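Side-chain contacts in protein BIM1 (Saccharomyces cerevisiae, PDB 2QJX), which binds microtubules and associates with their plus ends, as a yeast member of the EB1 (MAPRE) family, represented here by its calponin-homology domain: residues A[13-18]-A[104-109]; A[17-20]-A[26-29]; A[38-43]-A[53-58]; A[67-72]-A[96-101]. One frame throughout, in Å; residues are numbered along the deposited sequence.

Interaction 1 of 4, residues A[13-18]-A[104-109]; sequences TELLTW and WLKKHW
The indole of Trp18 lies with one face against the side chain of Lys106 and turns an edge into the ring of Trp109, so a single flat group meets two residues of the other helix. Its edge atoms CZ2 and NE1 point at Trp109, whose face receives them: an edge-to-face (T-shaped) pair, with CZ2 of Trp18 3.7 Å from CE3 of Trp109 and the planes at 70°. This joins the first and last long helices of the calponin-homology domain, 12-23 and 95-112, whose segments cross at 50° with axes 11.7 Å apart. That spacing suits large side chains: tryptophan can span it, and lysine offers a long apolar stem to lie on the ring. Lys106 is stretched out from CB to NZ, with CG anti to the backbone N (chi1 -178°), and so runs across the indole from the six-membered to the five-membered ring. Its CG makes a CH-pi contact 3.7 Å from the centroid of the Trp18 six-membered ring, almost on the ring normal, while the ammonium group reaches the five-membered ring as a cation-pi partner. Such a chain pairs hydrocarbon with hydrocarbon and places its charge over the pi electrons of the five-membered ring, both residues being partly exposed. Trp109 extends the packing to Ser45 and Ile46 of helix 37-47. Beside the rings, buried Leu15, which also packs on Leu99 and Leu102, touches the lysine stem through one methyl, its CD2 lying 3.7 Å from CD of Lys106.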
loop_
_atom_site.group_PDB
_atom_site.type_symbol
_atom_site.label_atom_id
_atom_site.label_comp_id
_atom_site.label_asym_id
_atom_site.label_seq_id
_atom_site.Cartn_x
_atom_site.Cartn_y
_atom_site.Cartn_z
ATOM N N THR A 13 15.336 4.985 2.958
ATOM C CA THR A 13 15.182 5.571 4.283
ATOM C C THR A 13 14.187 6.724 4.289
ATOM O O THR A 13 13.392 6.860 5.220
ATOM C CB THR A 13 16.533 6.071 4.823
ATOM O OG1 THR A 13 17.478 4.994 4.810
ATOM C CG2 THR A 13 16.377 6.581 6.248
ATOM N N GLU A 14 14.233 7.547 3.246
ATOM C CA GLU A 14 13.331 8.689 3.126
ATOM C C GLU A 14 11.897 8.209 2.900
ATOM O O GLU A 14 10.953 8.747 3.483
ATOM C CB GLU A 14 13.754 9.578 1.953
ATOM C CG GLU A 14 15.240 9.881 1.902
ATOM C CD GLU A 14 15.617 10.735 0.705
ATOM O OE1 GLU A 14 15.338 11.953 0.729
ATOM O OE2 GLU A 14 16.184 10.187 -0.265
ATOM N N LEU A 15 11.739 7.203 2.044
ATOM C CA LEU A 15 10.419 6.660 1.751
ATOM C C LEU A 15 9.820 5.962 2.958
ATOM O O LEU A 15 8.660 6.187 3.295
ATOM C CB LEU A 15 10.478 5.665 0.592
ATOM C CG LEU A 15 10.492 6.211 -0.833
ATOM C CD1 LEU A 15 10.513 5.046 -1.810
ATOM C CD2 LEU A 15 9.263 7.081 -1.069
ATOM N N LEU A 16 10.605 5.104 3.601
ATOM C CA LEU A 16 10.115 4.383 4.766
ATOM C C LEU A 16 9.661 5.336 5.858
ATOM O O LEU A 16 8.615 5.133 6.466
ATOM C CB LEU A 16 11.186 3.426 5.308
ATOM C CG LEU A 16 11.293 2.085 4.571
ATOM C CD1 LEU A 16 12.368 1.220 5.213
ATOM C CD2 LEU A 16 9.947 1.369 4.615
ATOM N N THR A 17 10.443 6.380 6.104
ATOM C CA THR A 17 10.084 7.350 7.125
ATOM C C THR A 17 8.752 8.002 6.757
ATOM O O THR A 17 7.886 8.187 7.612
ATOM C CB THR A 17 11.186 8.420 7.276
ATOM O OG1 THR A 17 12.362 7.806 7.828
ATOM C CG2 THR A 17 10.726 9.547 8.195
ATOM N N TRP A 18 8.588 8.332 5.480
ATOM C CA TRP A 18 7.350 8.946 5.000
ATOM C C TRP A 18 6.179 7.999 5.213
ATOM O O TRP A 18 5.155 8.387 5.762
ATOM C CB TRP A 18 7.450 9.267 3.506
ATOM C CG TRP A 18 6.127 9.650 2.883
ATOM C CD1 TRP A 18 5.465 10.841 3.019
ATOM C CD2 TRP A 18 5.306 8.830 2.043
ATOM N NE1 TRP A 18 4.286 10.811 2.313
ATOM C CE2 TRP A 18 4.162 9.590 1.704
ATOM C CE3 TRP A 18 5.423 7.525 1.541
ATOM C CZ2 TRP A 18 3.143 9.088 0.883
ATOM C CZ3 TRP A 18 4.409 7.027 0.727
ATOM C CH2 TRP A 18 3.283 7.812 0.407
ATOM N N TRP A 104 6.375 5.350 -6.933
ATOM C CA TRP A 104 5.253 5.804 -7.748
ATOM C C TRP A 104 4.027 6.101 -6.886
ATOM O O TRP A 104 3.323 7.089 -7.111
ATOM C CB TRP A 104 4.868 4.763 -8.799
ATOM C CG TRP A 104 3.659 5.186 -9.597
ATOM C CD1 TRP A 104 3.643 5.981 -10.709
ATOM C CD2 TRP A 104 2.286 4.893 -9.296
ATOM N NE1 TRP A 104 2.349 6.201 -11.119
ATOM C CE2 TRP A 104 1.496 5.546 -10.269
ATOM C CE3 TRP A 104 1.649 4.144 -8.297
ATOM C CZ2 TRP A 104 0.095 5.473 -10.272
ATOM C CZ3 TRP A 104 0.253 4.072 -8.301
ATOM C CH2 TRP A 104 -0.505 4.734 -9.284
ATOM N N LEU A 105 3.759 5.243 -5.907
ATOM C CA LEU A 105 2.608 5.454 -5.042
ATOM C C LEU A 105 2.695 6.790 -4.320
ATOM O O LEU A 105 1.702 7.518 -4.217
ATOM C CB LEU A 105 2.485 4.318 -4.024
ATOM C CG LEU A 105 1.869 3.032 -4.580
ATOM C CD1 LEU A 105 2.004 1.910 -3.566
ATOM C CD2 LEU A 105 0.404 3.273 -4.905
ATOM N N LYS A 106 3.878 7.121 -3.819
ATOM C CA LYS A 106 4.032 8.386 -3.119
ATOM C C LYS A 106 3.677 9.545 -4.047
ATOM O O LYS A 106 3.050 10.516 -3.625
ATOM C CB LYS A 106 5.462 8.565 -2.604
ATOM C CG LYS A 106 5.625 9.872 -1.835
ATOM C CD LYS A 106 7.012 10.069 -1.277
ATOM C CE LYS A 106 7.057 11.344 -0.446
ATOM N NZ LYS A 106 8.408 11.610 0.103
ATOM N N LYS A 107 4.072 9.436 -5.310
ATOM C CA LYS A 107 3.788 10.488 -6.286
ATOM C C LYS A 107 2.294 10.578 -6.539
ATOM O O LYS A 107 1.740 11.675 -6.665
ATOM C CB LYS A 107 4.528 10.212 -7.598
ATOM C CG LYS A 107 6.030 10.509 -7.543
ATOM C CD LYS A 107 6.632 9.987 -6.247
ATOM C CE LYS A 107 8.149 9.858 -6.293
ATOM N NZ LYS A 107 8.628 9.184 -5.053
ATOM N N HIS A 108 1.647 9.418 -6.616
ATOM C CA HIS A 108 0.210 9.363 -6.840
ATOM C C HIS A 108 -0.505 10.022 -5.656
ATOM O O HIS A 108 -1.458 10.790 -5.837
ATOM C CB HIS A 108 -0.248 7.910 -6.973
ATOM C CG HIS A 108 -1.632 7.766 -7.524
ATOM N ND1 HIS A 108 -1.955 8.106 -8.819
ATOM C CD2 HIS A 108 -2.778 7.325 -6.954
ATOM C CE1 HIS A 108 -3.241 7.879 -9.024
ATOM N NE2 HIS A 108 -3.762 7.404 -7.907
ATOM N N TRP A 109 -0.038 9.715 -4.447
ATOM C CA TRP A 109 -0.603 10.277 -3.220
ATOM C C TRP A 109 -0.444 11.803 -3.217
ATOM O O TRP A 109 -1.391 12.543 -2.941
ATOM C CB TRP A 109 0.116 9.682 -2.000
ATOM C CG TRP A 109 -0.403 10.164 -0.685
ATOM C CD1 TRP A 109 -1.490 9.694 -0.012
ATOM C CD2 TRP A 109 0.140 11.222 0.117
ATOM N NE1 TRP A 109 -1.660 10.390 1.163
ATOM C CE2 TRP A 109 -0.673 11.334 1.266
ATOM C CE3 TRP A 109 1.235 12.083 -0.024
ATOM C CZ2 TRP A 109 -0.425 12.276 2.273
ATOM C CZ3 TRP A 109 1.484 13.020 0.977
ATOM C CH2 TRP A 109 0.657 13.107 2.111
#

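Interaction 2 of 4, residues A[17-20]-A[26-29]; sequences TWLN and NYKK
Asn20 takes hold of the backbone of Tyr27 with both ends of its side-chain amide. Its CG lies opposite the carbonyl carbon (chi1 -76°), which swings the amide toward the loop. OD1 accepts from Tyr27 N at 2.9 Å, with the donor tilted 32° from the plane of the side-chain carbonyl. ND2 gives the straighter bond, 3.0 Å to Tyr27 O at an N-H...O angle of 170°; the acceptor lies in the amide plane of Asn20, and the N-H meets a lone pair in the Tyr27 carbonyl plane. Asparagine suits the place because its donor and acceptor match the N-H and C=O of one residue, which here lies outside any helix or strand. Two bonds at different atoms also fix the rotation of the amide. In the calponin-homology domain this fastens the loop that leaves helix 12-23 back onto that helix. On the buried side the packing is apolar and less intimate: CD2 of Leu19 comes 4.0 Å from CD2 of Tyr27, meeting the ring obliquely, while Leu19 also packs on Ile42 and the hydroxyl end of Tyr27 rests on Ala38 of helix 37-47. The outer side is looser. Asn26 is exposed and directs its CB away from the helix, and its OD1 instead accepts from Lys28 NZ at 3.1 Å.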
loop_
_atom_site.group_PDB
_atom_site.type_symbol
_atom_site.label_atom_id
_atom_site.label_comp_id
_atom_site.label_asym_id
_atom_site.label_seq_id
_atom_site.Cartn_x
_atom_site.Cartn_y
_atom_site.Cartn_z
ATOM N N THR A 17 10.443 6.380 6.104
ATOM C CA THR A 17 10.084 7.350 7.125
ATOM C C THR A 17 8.752 8.002 6.757
ATOM O O THR A 17 7.886 8.187 7.612
ATOM C CB THR A 17 11.186 8.420 7.276
ATOM O OG1 THR A 17 12.362 7.806 7.828
ATOM C CG2 THR A 17 10.726 9.547 8.195
ATOM N N TRP A 18 8.588 8.332 5.480
ATOM C CA TRP A 18 7.350 8.946 5.000
ATOM C C TRP A 18 6.179 7.999 5.213
ATOM O O TRP A 18 5.155 8.387 5.762
ATOM C CB TRP A 18 7.450 9.267 3.506
ATOM C CG TRP A 18 6.127 9.650 2.883
ATOM C CD1 TRP A 18 5.465 10.841 3.019
ATOM C CD2 TRP A 18 5.306 8.830 2.043
ATOM N NE1 TRP A 18 4.286 10.811 2.313
ATOM C CE2 TRP A 18 4.162 9.590 1.704
ATOM C CE3 TRP A 18 5.423 7.525 1.541
ATOM C CZ2 TRP A 18 3.143 9.088 0.883
ATOM C CZ3 TRP A 18 4.409 7.027 0.727
ATOM C CH2 TRP A 18 3.283 7.812 0.407
ATOM N N LEU A 19 6.340 6.755 4.768
ATOM C CA LEU A 19 5.290 5.748 4.895
ATOM C C LEU A 19 4.908 5.461 6.342
ATOM O O LEU A 19 3.725 5.360 6.676
ATOM C CB LEU A 19 5.735 4.443 4.227
ATOM C CG LEU A 19 4.723 3.297 4.232
ATOM C CD1 LEU A 19 3.532 3.673 3.372
ATOM C CD2 LEU A 19 5.386 2.027 3.704
ATOM N N ASN A 20 5.911 5.313 7.203
ATOM C CA ASN A 20 5.647 5.023 8.604
ATOM C C ASN A 20 4.854 6.130 9.278
ATOM O O ASN A 20 3.984 5.854 10.099
ATOM C CB ASN A 20 6.955 4.780 9.370
ATOM C CG ASN A 20 7.552 3.412 9.092
ATOM O OD1 ASN A 20 6.839 2.465 8.747
ATOM N ND2 ASN A 20 8.866 3.294 9.260
ATOM N N ASN A 26 5.571 0.682 11.408
ATOM C CA ASN A 26 6.914 0.589 11.960
ATOM C C ASN A 26 7.767 -0.316 11.080
ATOM O O ASN A 26 8.449 -1.222 11.570
ATOM C CB ASN A 26 6.855 0.046 13.394
ATOM C CG ASN A 26 8.183 0.149 14.111
ATOM O OD1 ASN A 26 8.942 1.094 13.899
ATOM N ND2 ASN A 26 8.467 -0.819 14.982
ATOM N N TYR A 27 7.720 -0.073 9.772
ATOM C CA TYR A 27 8.501 -0.867 8.825
ATOM C C TYR A 27 9.978 -0.497 8.928
ATOM O O TYR A 27 10.318 0.663 9.148
ATOM C CB TYR A 27 8.016 -0.618 7.392
ATOM C CG TYR A 27 6.715 -1.307 7.001
ATOM C CD1 TYR A 27 5.868 -1.872 7.960
ATOM C CD2 TYR A 27 6.323 -1.363 5.666
ATOM C CE1 TYR A 27 4.652 -2.476 7.590
ATOM C CE2 TYR A 27 5.113 -1.961 5.286
ATOM C CZ TYR A 27 4.288 -2.512 6.249
ATOM O OH TYR A 27 3.099 -3.088 5.856
ATOM N N LYS A 28 10.856 -1.484 8.764
ATOM C CA LYS A 28 12.294 -1.233 8.835
ATOM C C LYS A 28 12.944 -1.389 7.465
ATOM O O LYS A 28 14.012 -0.832 7.202
ATOM C CB LYS A 28 12.958 -2.200 9.822
ATOM C CG LYS A 28 12.417 -2.133 11.237
ATOM C CD LYS A 28 12.528 -0.741 11.821
ATOM C CE LYS A 28 12.037 -0.710 13.259
ATOM N NZ LYS A 28 11.984 0.675 13.797
ATOM N N LYS A 29 12.294 -2.147 6.591
ATOM C CA LYS A 29 12.821 -2.392 5.255
ATOM C C LYS A 29 11.754 -2.261 4.182
ATOM O O LYS A 29 10.595 -2.599 4.403
ATOM C CB LYS A 29 13.421 -3.798 5.175
ATOM C CG LYS A 29 14.544 -4.049 6.160
ATOM C CD LYS A 29 15.135 -5.447 5.983
ATOM C CE LYS A 29 14.105 -6.529 6.271
ATOM N NZ LYS A 29 14.710 -7.898 6.227
#

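Interaction 3 of 4, residues A[38-43]-A[53-58]; sequences AYCQIM and NRVKFN
Phe57 pushes the CE1-CZ end of its ring against the amide oxygen of Gln41, with OE1 of Gln41 3.2 Å from CE1 and 3.3 Å from CZ of Phe57. The contact belongs to the calponin-homology domain, where the connection between helices 37-47 and 62-78 folds back along the first of them. Amide and ring planes stand 80° apart, and the oxygen approaches the ring obliquely. The C-H groups there carry slight positive charge, which would make a carbonyl oxygen a tolerable neighbour for an aromatic ring. A second, purely apolar touch lies beside this one: CB of Cys40 meets CG2 of Val55 at 4.1 Å. Small side chains fit here, since helix and loop come within 7.5 Å at the CA atoms of Cys40 and Val55.

The next shell explains why a glutamine can be buried. A chi1 near 180° (-175°) swings CG of Gln41 away from its own backbone N, and the extended chain carries the amide beyond the helix to the C-terminal part of the chain, where OE1 accepts from Arg124 and NE2 gives bonds to Tyr118 OH and Pro120 O. Glutamine offers both donor and acceptor, so both polar atoms of its end group are satisfied, and the ring of Phe57 packs against Leu25 and Arg124 in turn. The same C-terminal part also holds the loop backbone: Val55 O accepts from NH1 of Arg127. Between the two touching residues of the loop, Lys56 is the centre of an inverse gamma turn, closed by a weak bond of 2.9 Å from Phe57 N to Val55 O.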
loop_
_atom_site.group_PDB
_atom_site.type_symbol
_atom_site.label_atom_id
_atom_site.label_comp_id
_atom_site.label_asym_id
_atom_site.label_seq_id
_atom_site.Cartn_x
_atom_site.Cartn_y
_atom_site.Cartn_z
ATOM N N ALA A 38 0.253 -2.283 2.912
ATOM C CA ALA A 38 0.503 -0.844 2.931
ATOM C C ALA A 38 0.059 -0.187 1.626
ATOM O O ALA A 38 -0.508 0.907 1.640
ATOM C CB ALA A 38 1.990 -0.567 3.183
ATOM N N TYR A 39 0.320 -0.845 0.498
ATOM C CA TYR A 39 -0.077 -0.303 -0.802
ATOM C C TYR A 39 -1.585 -0.069 -0.824
ATOM O O TYR A 39 -2.059 0.976 -1.280
ATOM C CB TYR A 39 0.305 -1.275 -1.923
ATOM C CG TYR A 39 1.794 -1.495 -2.083
ATOM C CD1 TYR A 39 2.281 -2.658 -2.681
ATOM C CD2 TYR A 39 2.717 -0.548 -1.636
ATOM C CE1 TYR A 39 3.649 -2.876 -2.825
ATOM C CE2 TYR A 39 4.089 -0.753 -1.780
ATOM C CZ TYR A 39 4.547 -1.920 -2.372
ATOM O OH TYR A 39 5.902 -2.137 -2.497
ATOM N N CYS A 40 -2.337 -1.054 -0.341
ATOM C CA CYS A 40 -3.787 -0.940 -0.297
ATOM C C CYS A 40 -4.207 0.265 0.526
ATOM O O CYS A 40 -5.062 1.037 0.101
ATOM C CB CYS A 40 -4.420 -2.187 0.331
ATOM S SG CYS A 40 -4.497 -3.622 -0.751
ATOM N N GLN A 41 -3.623 0.420 1.712
ATOM C CA GLN A 41 -4.017 1.540 2.554
ATOM C C GLN A 41 -3.586 2.898 2.030
ATOM O O GLN A 41 -4.227 3.904 2.331
ATOM C CB GLN A 41 -3.544 1.360 3.999
ATOM C CG GLN A 41 -4.077 2.478 4.895
ATOM C CD GLN A 41 -4.181 2.097 6.347
ATOM O OE1 GLN A 41 -3.320 1.399 6.882
ATOM N NE2 GLN A 41 -5.230 2.574 7.007
ATOM N N ILE A 42 -2.504 2.955 1.261
ATOM C CA ILE A 42 -2.113 4.242 0.699
ATOM C C ILE A 42 -3.249 4.631 -0.246
ATOM O O ILE A 42 -3.693 5.782 -0.272
ATOM C CB ILE A 42 -0.800 4.162 -0.100
ATOM C CG1 ILE A 42 0.374 3.955 0.857
ATOM C CG2 ILE A 42 -0.592 5.449 -0.895
ATOM C CD1 ILE A 42 1.714 3.889 0.166
HETATM N N MSE A 43 -3.730 3.662 -1.017
HETATM C CA MSE A 43 -4.828 3.934 -1.936
HETATM C C MSE A 43 -6.098 4.285 -1.157
HETATM O O MSE A 43 -6.914 5.085 -1.618
HETATM C CB MSE A 43 -5.074 2.732 -2.849
HETATM C CG MSE A 43 -3.925 2.450 -3.821
HETATM SE SE MSE A 43 -3.528 3.914 -5.045
HETATM C CE MSE A 43 -4.751 3.457 -6.470
ATOM N N ASN A 53 -11.317 -3.969 5.864
ATOM C CA ASN A 53 -11.540 -5.098 6.760
ATOM C C ASN A 53 -11.050 -6.402 6.146
ATOM O O ASN A 53 -10.742 -7.357 6.858
ATOM C CB ASN A 53 -13.029 -5.274 7.079
ATOM C CG ASN A 53 -13.630 -4.093 7.799
ATOM O OD1 ASN A 53 -12.928 -3.283 8.401
ATOM N ND2 ASN A 53 -14.954 -4.001 7.761
ATOM N N ARG A 54 -10.982 -6.442 4.819
ATOM C CA ARG A 54 -10.577 -7.661 4.128
ATOM C C ARG A 54 -9.113 -7.692 3.709
ATOM O O ARG A 54 -8.610 -8.706 3.206
ATOM C CB ARG A 54 -11.516 -7.886 2.935
ATOM C CG ARG A 54 -12.938 -8.243 3.380
ATOM C CD ARG A 54 -13.941 -8.140 2.242
ATOM N NE ARG A 54 -14.749 -6.928 2.354
ATOM C CZ ARG A 54 -15.284 -6.287 1.317
ATOM N NH1 ARG A 54 -15.098 -6.741 0.086
ATOM N NH2 ARG A 54 -15.994 -5.183 1.510
ATOM N N VAL A 55 -8.430 -6.576 3.927
ATOM C CA VAL A 55 -7.011 -6.485 3.627
ATOM C C VAL A 55 -6.311 -7.170 4.794
ATOM O O VAL A 55 -6.596 -6.863 5.952
ATOM C CB VAL A 55 -6.548 -5.012 3.555
ATOM C CG1 VAL A 55 -5.024 -4.939 3.449
ATOM C CG2 VAL A 55 -7.196 -4.328 2.363
ATOM N N LYS A 56 -5.430 -8.119 4.497
ATOM C CA LYS A 56 -4.690 -8.821 5.540
ATOM C C LYS A 56 -3.517 -7.915 5.865
ATOM O O LYS A 56 -2.419 -8.060 5.319
ATOM C CB LYS A 56 -4.201 -10.179 5.030
ATOM C CG LYS A 56 -5.325 -11.090 4.547
ATOM C CD LYS A 56 -6.342 -11.337 5.650
ATOM C CE LYS A 56 -7.588 -12.030 5.129
ATOM N NZ LYS A 56 -8.656 -12.096 6.168
ATOM N N PHE A 57 -3.766 -6.969 6.764
ATOM C CA PHE A 57 -2.759 -5.991 7.119
ATOM C C PHE A 57 -1.493 -6.527 7.753
ATOM O O PHE A 57 -0.394 -6.087 7.415
ATOM C CB PHE A 57 -3.360 -4.912 8.019
ATOM C CG PHE A 57 -2.730 -3.580 7.820
ATOM C CD1 PHE A 57 -3.028 -2.826 6.689
ATOM C CD2 PHE A 57 -1.758 -3.121 8.699
ATOM C CE1 PHE A 57 -2.366 -1.640 6.428
ATOM C CE2 PHE A 57 -1.084 -1.929 8.448
ATOM C CZ PHE A 57 -1.389 -1.187 7.308
ATOM N N ASN A 58 -1.638 -7.473 8.673
ATOM C CA ASN A 58 -0.489 -8.056 9.342
ATOM C C ASN A 58 -0.316 -9.504 8.895
ATOM O O ASN A 58 -0.289 -10.420 9.708
ATOM C CB ASN A 58 -0.684 -7.966 10.859
ATOM C CG ASN A 58 -0.762 -6.529 11.343
ATOM O OD1 ASN A 58 0.226 -5.793 11.297
ATOM N ND2 ASN A 58 -1.944 -6.114 11.793
#

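Interaction 4 of 4, residues A[67-72]-A[96-101]; sequences TNYKIL and QDNLEF
In the helical core of the calponin-homology domain, segments 67-72 and 96-101 of helices 62-78 and 95-112 stand well apart, their closest CA atoms, of Leu72 and Phe101, being 12.3 Å apart, and side chains span the gap. Both of these residues direct CB toward the other helix, and their side chains meet from opposite directions. The branch that touches is CD2 of Leu72, 3.8 Å from CE2 and 3.9 Å from CZ of Phe101, so a methyl sits obliquely at the far end of the ring. CG of Phe101 lies trans to the backbone N, chi1 -165°, which sends the ring out across the gap; leucine and phenylalanine, being wholly apolar, suit this buried place. One turn earlier in each helix, Tyr69 OH and Asn98 OD1 come only to 4.0 Å and do not bond to each other. Their polar ends are satisfied by others, Tyr69 OH by Gly34 O and Asn98 OD1 by Tyr39 OH, while Asn98 ND2 is bonded to Leu90 O and Lys94 O. Tyr39 of helix 37-47 also meets the Phe101 ring edge-to-face. Helix 37-47 thus packs against both partners, with Met43 touching Leu72, and the short helix 87-90 lies against Tyr69 and Phe101 through Leu90.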
loop_
_atom_site.group_PDB
_atom_site.type_symbol
_atom_site.label_atom_id
_atom_site.label_comp_id
_atom_site.label_asym_id
_atom_site.label_seq_id
_atom_site.Cartn_x
_atom_site.Cartn_y
_atom_site.Cartn_z
ATOM N N THR A 67 -4.279 -11.905 -1.771
ATOM C CA THR A 67 -5.574 -11.268 -1.558
ATOM C C THR A 67 -5.408 -9.754 -1.531
ATOM O O THR A 67 -6.231 -9.018 -2.080
ATOM C CB THR A 67 -6.209 -11.725 -0.227
ATOM O OG1 THR A 67 -6.660 -13.077 -0.358
ATOM C CG2 THR A 67 -7.390 -10.835 0.149
ATOM N N ASN A 68 -4.341 -9.287 -0.892
ATOM C CA ASN A 68 -4.099 -7.853 -0.824
ATOM C C ASN A 68 -3.884 -7.295 -2.218
ATOM O O ASN A 68 -4.408 -6.237 -2.562
ATOM C CB ASN A 68 -2.882 -7.549 0.050
ATOM C CG ASN A 68 -3.099 -7.943 1.492
ATOM O OD1 ASN A 68 -4.239 -8.080 1.939
ATOM N ND2 ASN A 68 -2.011 -8.108 2.235
ATOM N N TYR A 69 -3.123 -8.013 -3.032
ATOM C CA TYR A 69 -2.869 -7.551 -4.385
ATOM C C TYR A 69 -4.111 -7.581 -5.274
ATOM O O TYR A 69 -4.266 -6.738 -6.156
ATOM C CB TYR A 69 -1.720 -8.348 -5.008
ATOM C CG TYR A 69 -0.377 -7.876 -4.512
ATOM C CD1 TYR A 69 0.371 -8.635 -3.611
ATOM C CD2 TYR A 69 0.119 -6.633 -4.898
ATOM C CE1 TYR A 69 1.578 -8.158 -3.104
ATOM C CE2 TYR A 69 1.321 -6.148 -4.397
ATOM C CZ TYR A 69 2.043 -6.912 -3.502
ATOM O OH TYR A 69 3.221 -6.413 -2.996
ATOM N N LYS A 70 -5.009 -8.529 -5.048
ATOM C CA LYS A 70 -6.220 -8.565 -5.852
ATOM C C LYS A 70 -7.100 -7.374 -5.464
ATOM O O LYS A 70 -7.783 -6.788 -6.306
ATOM C CB LYS A 70 -6.939 -9.903 -5.664
ATOM C CG LYS A 70 -6.168 -11.032 -6.345
ATOM C CD LYS A 70 -6.869 -12.378 -6.302
ATOM C CE LYS A 70 -6.069 -13.404 -7.106
ATOM N NZ LYS A 70 -6.590 -14.793 -6.970
ATOM N N ILE A 71 -7.055 -7.003 -4.189
ATOM C CA ILE A 71 -7.811 -5.851 -3.702
ATOM C C ILE A 71 -7.193 -4.591 -4.304
ATOM O O ILE A 71 -7.913 -3.685 -4.726
ATOM C CB ILE A 71 -7.765 -5.762 -2.154
ATOM C CG1 ILE A 71 -8.662 -6.847 -1.547
ATOM C CG2 ILE A 71 -8.219 -4.371 -1.685
ATOM C CD1 ILE A 71 -8.497 -7.033 -0.028
ATOM N N LEU A 72 -5.861 -4.538 -4.347
ATOM C CA LEU A 72 -5.162 -3.384 -4.913
ATOM C C LEU A 72 -5.463 -3.275 -6.405
ATOM O O LEU A 72 -5.750 -2.191 -6.921
ATOM C CB LEU A 72 -3.645 -3.519 -4.711
ATOM C CG LEU A 72 -2.794 -2.320 -5.136
ATOM C CD1 LEU A 72 -3.048 -1.166 -4.181
ATOM C CD2 LEU A 72 -1.308 -2.690 -5.121
ATOM N N GLN A 96 14.177 -3.968 -4.908
ATOM C CA GLN A 96 14.047 -3.074 -6.056
ATOM C C GLN A 96 12.637 -2.865 -6.602
ATOM O O GLN A 96 12.226 -1.726 -6.837
ATOM C CB GLN A 96 14.970 -3.548 -7.184
ATOM C CG GLN A 96 15.206 -2.519 -8.273
ATOM C CD GLN A 96 15.712 -1.201 -7.724
ATOM O OE1 GLN A 96 16.509 -1.171 -6.787
ATOM N NE2 GLN A 96 15.262 -0.100 -8.317
ATOM N N ASP A 97 11.897 -3.953 -6.801
ATOM C CA ASP A 97 10.543 -3.864 -7.341
ATOM C C ASP A 97 9.615 -3.064 -6.427
ATOM O O ASP A 97 8.847 -2.217 -6.885
ATOM C CB ASP A 97 9.975 -5.267 -7.550
ATOM C CG ASP A 97 10.860 -6.128 -8.437
ATOM O OD1 ASP A 97 10.777 -6.007 -9.676
ATOM O OD2 ASP A 97 11.653 -6.921 -7.891
ATOM N N ASN A 98 9.686 -3.341 -5.132
ATOM C CA ASN A 98 8.853 -2.641 -4.165
ATOM C C ASN A 98 9.293 -1.202 -3.975
ATOM O O ASN A 98 8.465 -0.321 -3.739
ATOM C CB ASN A 98 8.859 -3.404 -2.847
ATOM C CG ASN A 98 7.991 -4.637 -2.911
ATOM O OD1 ASN A 98 6.766 -4.534 -2.917
ATOM N ND2 ASN A 98 8.615 -5.810 -2.982
ATOM N N LEU A 99 10.594 -0.959 -4.081
ATOM C CA LEU A 99 11.106 0.397 -3.957
ATOM C C LEU A 99 10.465 1.246 -5.052
ATOM O O LEU A 99 9.938 2.333 -4.793
ATOM C CB LEU A 99 12.628 0.420 -4.131
ATOM C CG LEU A 99 13.221 1.836 -4.154
ATOM C CD1 LEU A 99 13.138 2.449 -2.761
ATOM C CD2 LEU A 99 14.662 1.791 -4.624
ATOM N N GLU A 100 10.509 0.737 -6.279
ATOM C CA GLU A 100 9.953 1.443 -7.429
ATOM C C GLU A 100 8.448 1.666 -7.337
ATOM O O GLU A 100 7.954 2.734 -7.690
ATOM C CB GLU A 100 10.277 0.685 -8.722
ATOM C CG GLU A 100 11.748 0.737 -9.111
ATOM C CD GLU A 100 12.057 -0.081 -10.355
ATOM O OE1 GLU A 100 11.260 -0.034 -11.317
ATOM O OE2 GLU A 100 13.105 -0.760 -10.375
ATOM N N PHE A 101 7.717 0.664 -6.864
ATOM C CA PHE A 101 6.270 0.802 -6.754
ATOM C C PHE A 101 5.916 1.824 -5.674
ATOM O O PHE A 101 5.011 2.641 -5.858
ATOM C CB PHE A 101 5.628 -0.556 -6.441
ATOM C CG PHE A 101 4.143 -0.585 -6.662
ATOM C CD1 PHE A 101 3.614 -0.410 -7.937
ATOM C CD2 PHE A 101 3.271 -0.770 -5.594
ATOM C CE1 PHE A 101 2.235 -0.417 -8.148
ATOM C CE2 PHE A 101 1.891 -0.778 -5.794
ATOM C CZ PHE A 101 1.373 -0.601 -7.077
#

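All four contacts lie within one calponin-homology domain, and the long helices tie them together. Interactions 1 and 2 share helix 12-23, with Thr17 and Trp18 in both, and their centres are 10 Å apart; interactions 1 and 4 share helix 95-112. Along the chain, interactions 2, 3 and 4 close one after another, and interactions 3 and 4 fall inside the large loop that interaction 1 closes. Interactions 3 and 4, 11 Å apart, touch through polar and apolar atoms, whereas interactions 2 and 4, 16 Å apart, do not touch. Helix 37-47 packs between the others, so local loop contacts and long-range helix pairs form one compact domain, which in EB proteins is the part that binds microtubules.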